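Local coordinates for protein beta-1,4-mannanase (Cryptopygus antarcticus, PDB 4OOU) that hydrolyses internal beta-1,4-mannosidic linkages in the backbones of mannans, galactomannans and glucomannans as a secreted, monomeric endo-mannanase of glycoside hydrolase family 5, at residues V296-Y301 / G334-L339; I225-H230 / G267-G272; P63-W68 / S114-Y119. All blocks are in the same frame, centred on the assembly; numbering follows the deposited sequence.

Contact 1 of 3, residues V296-Y301 / G334-L339; sequences VNRWAY and GYNGAL
Arg298 lies over one face of the Tyr335 ring, and this packing is the tight half of the contact. Its CB sits 3.8 Å from the Tyr335 ring centroid and 18° off the ring normal, a CH-pi contact displaced toward the rim, while the backbone N of Arg298 comes 3.4 Å from Tyr335 CZ over that face. CB of Tyr335 starts away from the loop, but with CG anti to its own carbonyl carbon (chi1 -60°) the ring swings back toward 296-301. Tyr335 OH reaches Val296 CG1 at 3.7 Å and, at the ring edge, lies 3.4 Å from Val296 O, a weak hydrogen bond at most; Pro293 O is within reach of the same proton. Tyr301 CE2 completes this buried end, 4.2 Å from Tyr335 CE1. Beyond the ring, the bent Arg298 side chain passes Gly334 and buries its guanidinium, which is hydrogen-bonded to Ser28 O and Lys306 O. The looser, solvent side belongs to Trp299: the exposed indole brings NE1 to 3.7 Å from Gly334 CA and covers little else of 334-339. Gly334, with positive phi, lies against both Trp299 and Arg298. The loop 296-301, between strands 277-281 and 308-313, thus packs on the residues leading into barrel strand 337-340, which is flanked by strands 308-313 and 35-43; Tyr335 also rests on Leu308 and Ile310.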
loop_
_atom_site.group_PDB
_atom_site.type_symbol
_atom_site.label_atom_id
_atom_site.label_comp_id
_atom_site.label_asym_id
_atom_site.label_seq_id
_atom_site.Cartn_x
_atom_site.Cartn_y
_atom_site.Cartn_z
ATOM N N VAL A 296 -1.157 13.348 16.262
ATOM C CA VAL A 296 -0.615 12.481 17.281
ATOM C C VAL A 296 0.828 12.014 16.932
ATOM O O VAL A 296 1.440 12.544 16.018
ATOM C CB VAL A 296 -1.654 11.354 17.454
ATOM C CG1 VAL A 296 -1.245 10.064 16.751
ATOM C CG2 VAL A 296 -1.974 11.131 18.916
ATOM N N ASN A 297 1.377 11.087 17.702
ATOM C CA ASN A 297 2.685 10.462 17.447
ATOM C C ASN A 297 2.514 9.139 16.747
ATOM O O ASN A 297 1.550 8.447 17.020
ATOM C CB ASN A 297 3.292 10.031 18.787
ATOM C CG ASN A 297 4.357 10.943 19.291
ATOM O OD1 ASN A 297 4.715 11.939 18.664
ATOM N ND2 ASN A 297 4.885 10.601 20.452
ATOM N N ARG A 298 3.487 8.681 15.980
ATOM C CA ARG A 298 3.468 7.255 15.609
ATOM C C ARG A 298 3.568 6.356 16.844
ATOM O O ARG A 298 3.095 5.223 16.860
ATOM C CB ARG A 298 4.623 6.870 14.697
ATOM C CG ARG A 298 5.802 6.370 15.503
ATOM C CD ARG A 298 6.617 5.349 14.783
ATOM N NE ARG A 298 6.089 4.032 14.942
ATOM C CZ ARG A 298 6.739 2.983 14.475
ATOM N NH1 ARG A 298 7.889 3.169 13.881
ATOM N NH2 ARG A 298 6.247 1.756 14.585
ATOM N N TRP A 299 4.244 6.848 17.864
ATOM C CA TRP A 299 4.547 6.058 19.048
ATOM C C TRP A 299 3.264 5.845 19.818
ATOM O O TRP A 299 3.043 4.780 20.406
ATOM C CB TRP A 299 5.571 6.796 19.892
ATOM C CG TRP A 299 6.786 7.257 19.075
ATOM C CD1 TRP A 299 7.123 8.538 18.756
ATOM C CD2 TRP A 299 7.769 6.421 18.449
ATOM N NE1 TRP A 299 8.253 8.559 17.998
ATOM C CE2 TRP A 299 8.680 7.270 17.801
ATOM C CE3 TRP A 299 7.970 5.042 18.389
ATOM C CZ2 TRP A 299 9.774 6.788 17.087
ATOM C CZ3 TRP A 299 9.080 4.556 17.684
ATOM C CH2 TRP A 299 9.962 5.430 17.037
ATOM N N ALA A 300 2.407 6.868 19.774
ATOM C CA ALA A 300 1.073 6.792 20.345
ATOM C C ALA A 300 0.347 5.546 19.866
ATOM O O ALA A 300 -0.451 4.981 20.604
ATOM C CB ALA A 300 0.262 8.042 19.995
ATOM N N TYR A 301 0.598 5.091 18.637
ATOM C CA TYR A 301 -0.163 3.945 18.157
ATOM C C TYR A 301 0.362 2.624 18.758
ATOM O O TYR A 301 -0.220 1.571 18.542
ATOM C CB TYR A 301 -0.237 3.920 16.631
ATOM C CG TYR A 301 -1.032 5.067 16.057
ATOM C CD1 TYR A 301 -2.357 5.242 16.365
ATOM C CD2 TYR A 301 -0.447 5.982 15.219
ATOM C CE1 TYR A 301 -3.095 6.303 15.864
ATOM C CE2 TYR A 301 -1.176 7.042 14.701
ATOM C CZ TYR A 301 -2.511 7.203 15.038
ATOM O OH TYR A 301 -3.227 8.274 14.502
ATOM N N GLY A 334 7.967 10.552 14.244
ATOM C CA GLY A 334 8.178 9.115 14.297
ATOM C C GLY A 334 7.658 8.289 13.134
ATOM O O GLY A 334 7.857 7.077 13.112
ATOM N N TYR A 335 7.011 8.894 12.148
ATOM C CA TYR A 335 6.470 8.047 11.098
ATOM C C TYR A 335 7.550 7.611 10.120
ATOM O O TYR A 335 8.564 8.298 9.950
ATOM C CB TYR A 335 5.298 8.692 10.389
ATOM C CG TYR A 335 4.162 9.000 11.316
ATOM C CD1 TYR A 335 3.163 8.068 11.548
ATOM C CD2 TYR A 335 4.097 10.222 11.975
ATOM C CE1 TYR A 335 2.126 8.341 12.421
ATOM C CE2 TYR A 335 3.053 10.515 12.824
ATOM C CZ TYR A 335 2.071 9.577 13.043
ATOM O OH TYR A 335 1.043 9.881 13.886
ATOM N N ASN A 336 7.311 6.484 9.460
ATOM C CA ASN A 336 8.301 5.936 8.555
ATOM C C ASN A 336 8.082 6.251 7.108
ATOM O O ASN A 336 8.916 5.904 6.282
ATOM C CB ASN A 336 8.382 4.459 8.773
ATOM C CG ASN A 336 8.786 4.160 10.169
ATOM O OD1 ASN A 336 9.961 4.209 10.502
ATOM N ND2 ASN A 336 7.814 3.917 11.012
ATOM N N GLY A 337 6.970 6.901 6.790
ATOM C CA GLY A 337 6.867 7.597 5.518
ATOM C C GLY A 337 5.590 8.423 5.410
ATOM O O GLY A 337 4.746 8.374 6.314
ATOM N N ALA A 338 5.440 9.157 4.299
ATOM C CA ALA A 338 4.210 9.928 4.022
ATOM C C ALA A 338 3.999 10.150 2.535
ATOM O O ALA A 338 4.907 10.636 1.830
ATOM C CB ALA A 338 4.242 11.267 4.729
ATOM N N LEU A 339 2.783 9.829 2.076
ATOM C CA LEU A 339 2.468 9.722 0.642
ATOM C C LEU A 339 1.190 10.453 0.335
ATOM O O LEU A 339 0.152 10.142 0.916
ATOM C CB LEU A 339 2.280 8.240 0.260
ATOM C CG LEU A 339 3.407 7.400 -0.347
ATOM C CD1 LEU A 339 4.753 7.720 0.241
ATOM C CD2 LEU A 339 3.104 5.937 -0.146
#

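Contact 2 of 3, residues I225-H230 / G267-G272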
loop_
_atom_site.group_PDB
_atom_site.type_symbol
_atom_site.label_atom_id
_atom_site.label_comp_id
_atom_site.label_asym_id
_atom_site.label_seq_id
_atom_site.Cartn_x
_atom_site.Cartn_y
_atom_site.Cartn_z
ATOM N N ILE A 225 -2.602 -14.624 0.883
ATOM C CA ILE A 225 -1.894 -13.938 -0.183
ATOM C C ILE A 225 -0.465 -13.550 0.203
ATOM O O ILE A 225 0.472 -13.789 -0.568
ATOM C CB ILE A 225 -2.687 -12.742 -0.697
ATOM C CG1 ILE A 225 -3.953 -13.231 -1.405
ATOM C CG2 ILE A 225 -1.860 -11.944 -1.697
ATOM C CD1 ILE A 225 -4.954 -12.122 -1.677
ATOM N N SER A 226 -0.299 -12.978 1.400
ATOM C CA SER A 226 1.030 -12.672 1.947
ATOM C C SER A 226 1.873 -13.936 2.039
ATOM O O SER A 226 3.076 -13.946 1.722
ATOM C CB SER A 226 0.898 -12.083 3.342
ATOM O OG SER A 226 2.156 -11.792 3.909
ATOM N N SER A 227 1.239 -15.020 2.479
ATOM C CA SER A 227 2.001 -16.210 2.695
ATOM C C SER A 227 2.704 -16.561 1.403
ATOM O O SER A 227 3.862 -16.964 1.434
ATOM C CB SER A 227 1.157 -17.383 3.182
ATOM O OG SER A 227 2.005 -18.533 3.249
ATOM N N ALA A 228 2.011 -16.396 0.281
ATOM C CA ALA A 228 2.501 -16.925 -0.975
ATOM C C ALA A 228 3.546 -16.000 -1.606
ATOM O O ALA A 228 4.509 -16.456 -2.291
ATOM C CB ALA A 228 1.346 -17.191 -1.920
ATOM N N ILE A 229 3.371 -14.703 -1.373
ATOM C CA ILE A 229 4.431 -13.745 -1.711
ATOM C C ILE A 229 5.726 -14.074 -0.940
ATOM O O ILE A 229 6.817 -14.161 -1.517
ATOM C CB ILE A 229 4.026 -12.301 -1.363
ATOM C CG1 ILE A 229 2.759 -11.893 -2.142
ATOM C CG2 ILE A 229 5.194 -11.363 -1.667
ATOM C CD1 ILE A 229 2.146 -10.570 -1.746
ATOM N N HIS A 230 5.605 -14.231 0.376
ATOM C CA HIS A 230 6.763 -14.581 1.173
ATOM C C HIS A 230 7.320 -15.928 0.714
ATOM O O HIS A 230 8.520 -16.059 0.590
ATOM C CB HIS A 230 6.427 -14.611 2.672
ATOM C CG HIS A 230 6.090 -13.265 3.256
ATOM N ND1 HIS A 230 6.942 -12.182 3.178
ATOM C CD2 HIS A 230 5.009 -12.841 3.961
ATOM C CE1 HIS A 230 6.390 -11.148 3.794
ATOM N NE2 HIS A 230 5.223 -11.526 4.290
ATOM N N GLY A 267 -6.137 -17.600 8.664
ATOM C CA GLY A 267 -5.927 -18.425 7.491
ATOM C C GLY A 267 -4.870 -19.476 7.695
ATOM O O GLY A 267 -4.659 -20.309 6.823
ATOM N N GLY A 268 -4.194 -19.404 8.834
ATOM C CA GLY A 268 -3.418 -20.510 9.322
ATOM C C GLY A 268 -2.108 -20.596 8.621
ATOM O O GLY A 268 -1.435 -21.601 8.731
ATOM N N LYS A 269 -1.748 -19.545 7.892
ATOM C CA LYS A 269 -0.472 -19.514 7.203
ATOM C C LYS A 269 0.415 -18.588 8.011
ATOM O O LYS A 269 0.092 -17.413 8.262
ATOM C CB LYS A 269 -0.609 -19.159 5.717
ATOM C CG LYS A 269 -1.439 -20.217 4.985
ATOM C CD LYS A 269 -0.928 -20.581 3.594
ATOM C CE LYS A 269 -1.983 -21.335 2.777
ATOM N NZ LYS A 269 -1.752 -22.805 2.775
ATOM N N SER A 270 1.514 -19.181 8.466
ATOM C CA SER A 270 2.226 -18.671 9.605
ATOM C C SER A 270 3.124 -17.510 9.202
ATOM O O SER A 270 3.399 -16.635 10.011
ATOM C CB SER A 270 3.015 -19.810 10.283
ATOM O OG SER A 270 4.246 -20.011 9.639
ATOM N N ASN A 271 3.582 -17.520 7.954
ATOM C CA ASN A 271 4.369 -16.421 7.386
ATOM C C ASN A 271 3.525 -15.504 6.493
ATOM O O ASN A 271 4.031 -14.906 5.564
ATOM C CB ASN A 271 5.542 -16.991 6.578
ATOM C CG ASN A 271 5.102 -17.589 5.271
ATOM O OD1 ASN A 271 3.932 -17.946 5.087
ATOM N ND2 ASN A 271 6.017 -17.655 4.335
ATOM N N GLY A 272 2.227 -15.393 6.785
ATOM C CA GLY A 272 1.332 -14.590 5.977
ATOM C C GLY A 272 1.085 -13.328 6.740
ATOM O O GLY A 272 -0.059 -13.075 7.193
#
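Ser227 OG donates a hydrogen bond to Asn271 OD1 at 2.7 Å, a direct side-chain link between helix 215-232 and the turn at 269-272. The hydroxyl lies in the carbonyl plane of the Asn271 amide, with a C=O to donor angle of 146°. Two torsions bring the groups together: Ser227 OG is anti to its backbone N (chi1 175°), and Asn271 CG stands between its backbone N and carbonyl carbon (chi1 74°), which folds the amide back toward the helix. Van der Waals contacts surround this bond. Lys269 CB touches Ser227 CB at 3.6 Å, and Lys269 CD lies 3.6 Å from Ser227 OG before the chain leads off to a cation-pi contact with Trp224. On the other flank, Asn271 ND2 lies 3.5 Å from His230 CB. The backbone of Gly272 is packed closely too: its CA approaches Ser227 N to 3.5 Å, and its C lies 3.4 Å from Ser226 OG. Among further hydrogen bonds, Asn223 ND2 of the same helix bonds to Lys269 O and Gly272 O of the type I turn; just past it, Ile273 O takes bonds from Ser226 OG and His230 NE2. The turn follows helix 260-267 and leads into strand 277-281. Helix 215-232 thus lies between this turn and helix 149-167, against which Ile225, Ala228 and Ile229 pack, with Ser226 and His230 touching Val238 of strand 238-241.

Contact 3 of 3, residues P63-W68 / S114-Y119; sequences PALKDW and SDLLDY
Lys66 reaches across from helix 58-74 to Asp115 on helix 109-122, and its ammonium NZ forms a salt bridge with Asp115 OD2 at 2.6 Å. The acceptor uses its syn lone pair, on the side of the other carboxylate oxygen. That OD2 is gripped twice, because Tyr58 OH also hydrogen-bonds to it; the two partners together probably help to keep the carboxylate ionised. Beyond CG the lysine chain is fully extended, so it spans the gap between the helices and passes over the Tyr119 ring on its way to the acid. Lys66 CG stands over one face of that ring, 3.6 Å from the centroid and 16° off the normal, a CH-pi contact. Tyr119 is brought beneath it with CG anti to its backbone N (chi1 -176°). The two helices are neighbours on the outside of the TIM barrel, the helices that precede strands 79-86 and 126-133; their segment axes run nearly parallel at 24°, with a closest approach of 10.5 Å. The tyrosine hydroxyl finds its partner one turn further along the first helix, in Asn70 ND2, while the Tyr119 ring carbon CE2 rests 3.4 Å from Lys66 O. On the barrel side of the salt bridge the contact turns apolar: Leu65 CD1 meets Leu116 CD1 at 3.5 Å, the two side chains crossing at about a right angle. Leu65 also touches Phe44, and Phe53 and Tyr58 pack on Leu116.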
loop_
_atom_site.group_PDB
_atom_site.type_symbol
_atom_site.label_atom_id
_atom_site.label_comp_id
_atom_site.label_asym_id
_atom_site.label_seq_id
_atom_site.Cartn_x
_atom_site.Cartn_y
_atom_site.Cartn_z
ATOM N N PRO A 63 4.335 6.056 -20.666
ATOM C CA PRO A 63 5.038 7.347 -20.765
ATOM C C PRO A 63 4.594 8.399 -19.745
ATOM O O PRO A 63 5.428 9.155 -19.263
ATOM C CB PRO A 63 4.717 7.812 -22.181
ATOM C CG PRO A 63 4.451 6.542 -22.929
ATOM C CD PRO A 63 3.771 5.628 -21.958
ATOM N N ALA A 64 3.307 8.451 -19.414
ATOM C CA ALA A 64 2.844 9.425 -18.430
ATOM C C ALA A 64 3.389 9.069 -17.060
ATOM O O ALA A 64 3.745 9.944 -16.282
ATOM C CB ALA A 64 1.319 9.514 -18.374
ATOM N N LEU A 65 3.465 7.792 -16.739
ATOM C CA LEU A 65 3.856 7.493 -15.375
ATOM C C LEU A 65 5.332 7.394 -15.192
ATOM O O LEU A 65 5.782 7.593 -14.099
ATOM C CB LEU A 65 3.088 6.357 -14.720
ATOM C CG LEU A 65 2.413 5.328 -15.545
ATOM C CD1 LEU A 65 3.558 4.465 -15.944
ATOM C CD2 LEU A 65 1.406 4.594 -14.691
ATOM N N LYS A 66 6.080 7.156 -16.254
ATOM C CA LYS A 66 7.512 7.428 -16.221
ATOM C C LYS A 66 7.794 8.897 -15.932
ATOM O O LYS A 66 8.684 9.214 -15.134
ATOM C CB LYS A 66 8.151 7.032 -17.536
ATOM C CG LYS A 66 8.441 5.549 -17.567
ATOM C CD LYS A 66 8.605 5.024 -18.974
ATOM C CE LYS A 66 8.914 3.543 -18.941
ATOM N NZ LYS A 66 8.803 3.006 -20.312
ATOM N N ASP A 67 7.026 9.784 -16.579
ATOM C CA ASP A 67 7.159 11.226 -16.385
ATOM C C ASP A 67 6.923 11.594 -14.938
ATOM O O ASP A 67 7.693 12.347 -14.320
ATOM C CB ASP A 67 6.126 11.960 -17.215
ATOM C CG ASP A 67 6.168 13.425 -16.976
ATOM O OD1 ASP A 67 7.246 13.978 -17.205
ATOM O OD2 ASP A 67 5.163 14.020 -16.523
ATOM N N TRP A 68 5.819 11.061 -14.421
ATOM C CA TRP A 68 5.470 11.172 -13.011
ATOM C C TRP A 68 6.566 10.625 -12.100
ATOM O O TRP A 68 6.911 11.251 -11.083
ATOM C CB TRP A 68 4.157 10.449 -12.714
ATOM C CG TRP A 68 2.985 10.988 -13.450
ATOM C CD1 TRP A 68 2.960 12.052 -14.294
ATOM C CD2 TRP A 68 1.651 10.487 -13.397
ATOM N NE1 TRP A 68 1.683 12.233 -14.796
ATOM C CE2 TRP A 68 0.865 11.288 -14.253
ATOM C CE3 TRP A 68 1.046 9.429 -12.718
ATOM C CZ2 TRP A 68 -0.489 11.075 -14.430
ATOM C CZ3 TRP A 68 -0.288 9.206 -12.901
ATOM C CH2 TRP A 68 -1.053 10.029 -13.746
ATOM N N SER A 114 7.718 -4.986 -15.019
ATOM C CA SER A 114 9.194 -5.097 -15.158
ATOM C C SER A 114 9.717 -3.779 -15.750
ATOM O O SER A 114 10.587 -3.127 -15.174
ATOM C CB SER A 114 9.507 -6.315 -16.054
ATOM O OG SER A 114 10.716 -6.996 -15.728
ATOM N N ASP A 115 9.123 -3.331 -16.855
ATOM C CA ASP A 115 9.562 -2.073 -17.468
ATOM C C ASP A 115 9.525 -0.906 -16.486
ATOM O O ASP A 115 10.476 -0.123 -16.377
ATOM C CB ASP A 115 8.704 -1.705 -18.686
ATOM C CG ASP A 115 9.315 -0.573 -19.515
ATOM O OD1 ASP A 115 10.213 -0.824 -20.330
ATOM O OD2 ASP A 115 8.894 0.577 -19.356
ATOM N N LEU A 116 8.406 -0.784 -15.787
ATOM C CA LEU A 116 8.166 0.400 -14.969
ATOM C C LEU A 116 9.125 0.363 -13.821
ATOM O O LEU A 116 9.654 1.409 -13.445
ATOM C CB LEU A 116 6.720 0.486 -14.458
ATOM C CG LEU A 116 6.346 1.829 -13.787
ATOM C CD1 LEU A 116 6.526 3.082 -14.650
ATOM C CD2 LEU A 116 4.914 1.791 -13.302
ATOM N N LEU A 117 9.368 -0.843 -13.285
ATOM C CA LEU A 117 10.266 -0.993 -12.161
ATOM C C LEU A 117 11.724 -0.646 -12.538
ATOM O O LEU A 117 12.445 -0.002 -11.752
ATOM C CB LEU A 117 10.147 -2.394 -11.571
ATOM C CG LEU A 117 8.861 -2.591 -10.770
ATOM C CD1 LEU A 117 8.490 -4.049 -10.522
ATOM C CD2 LEU A 117 8.995 -1.901 -9.428
ATOM N N ASP A 118 12.137 -1.055 -13.738
ATOM C CA ASP A 118 13.476 -0.749 -14.254
ATOM C C ASP A 118 13.647 0.774 -14.409
ATOM O O ASP A 118 14.749 1.303 -14.234
ATOM C CB ASP A 118 13.715 -1.433 -15.634
ATOM C CG ASP A 118 13.817 -2.966 -15.557
ATOM O OD1 ASP A 118 13.756 -3.540 -14.465
ATOM O OD2 ASP A 118 13.971 -3.613 -16.605
ATOM N N TYR A 119 12.562 1.469 -14.772
ATOM C CA TYR A 119 12.661 2.885 -15.087
ATOM C C TYR A 119 12.779 3.617 -13.779
ATOM O O TYR A 119 13.578 4.543 -13.635
ATOM C CB TYR A 119 11.442 3.399 -15.863
ATOM C CG TYR A 119 11.623 4.827 -16.253
ATOM C CD1 TYR A 119 12.270 5.170 -17.415
ATOM C CD2 TYR A 119 11.188 5.854 -15.422
ATOM C CE1 TYR A 119 12.451 6.501 -17.773
ATOM C CE2 TYR A 119 11.371 7.185 -15.755
ATOM C CZ TYR A 119 12.003 7.510 -16.935
ATOM O OH TYR A 119 12.196 8.832 -17.283
#

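From the N terminus, contact 3 comes first: it closes a span of 45 residues, including strand 79-86, by pairing consecutive barrel helices 58-74 and 109-122. Contact 2 follows, closing 36 residues that hold strand 238-241 and helix 260-267, and ties helix 215-232 to the turn before strand 277-281. Contact 1 is last; its 32 intervening residues contain strand 308-313 and helix 323-332, and it joins a loop to the approach to strand 337-340, which pairs with strand 35-43 and so closes the barrel. The three loops run in series, neither nesting nor crossing. The contacts lie apart around the TIM barrel, their centres 26 to 29 Å from one another, without touching.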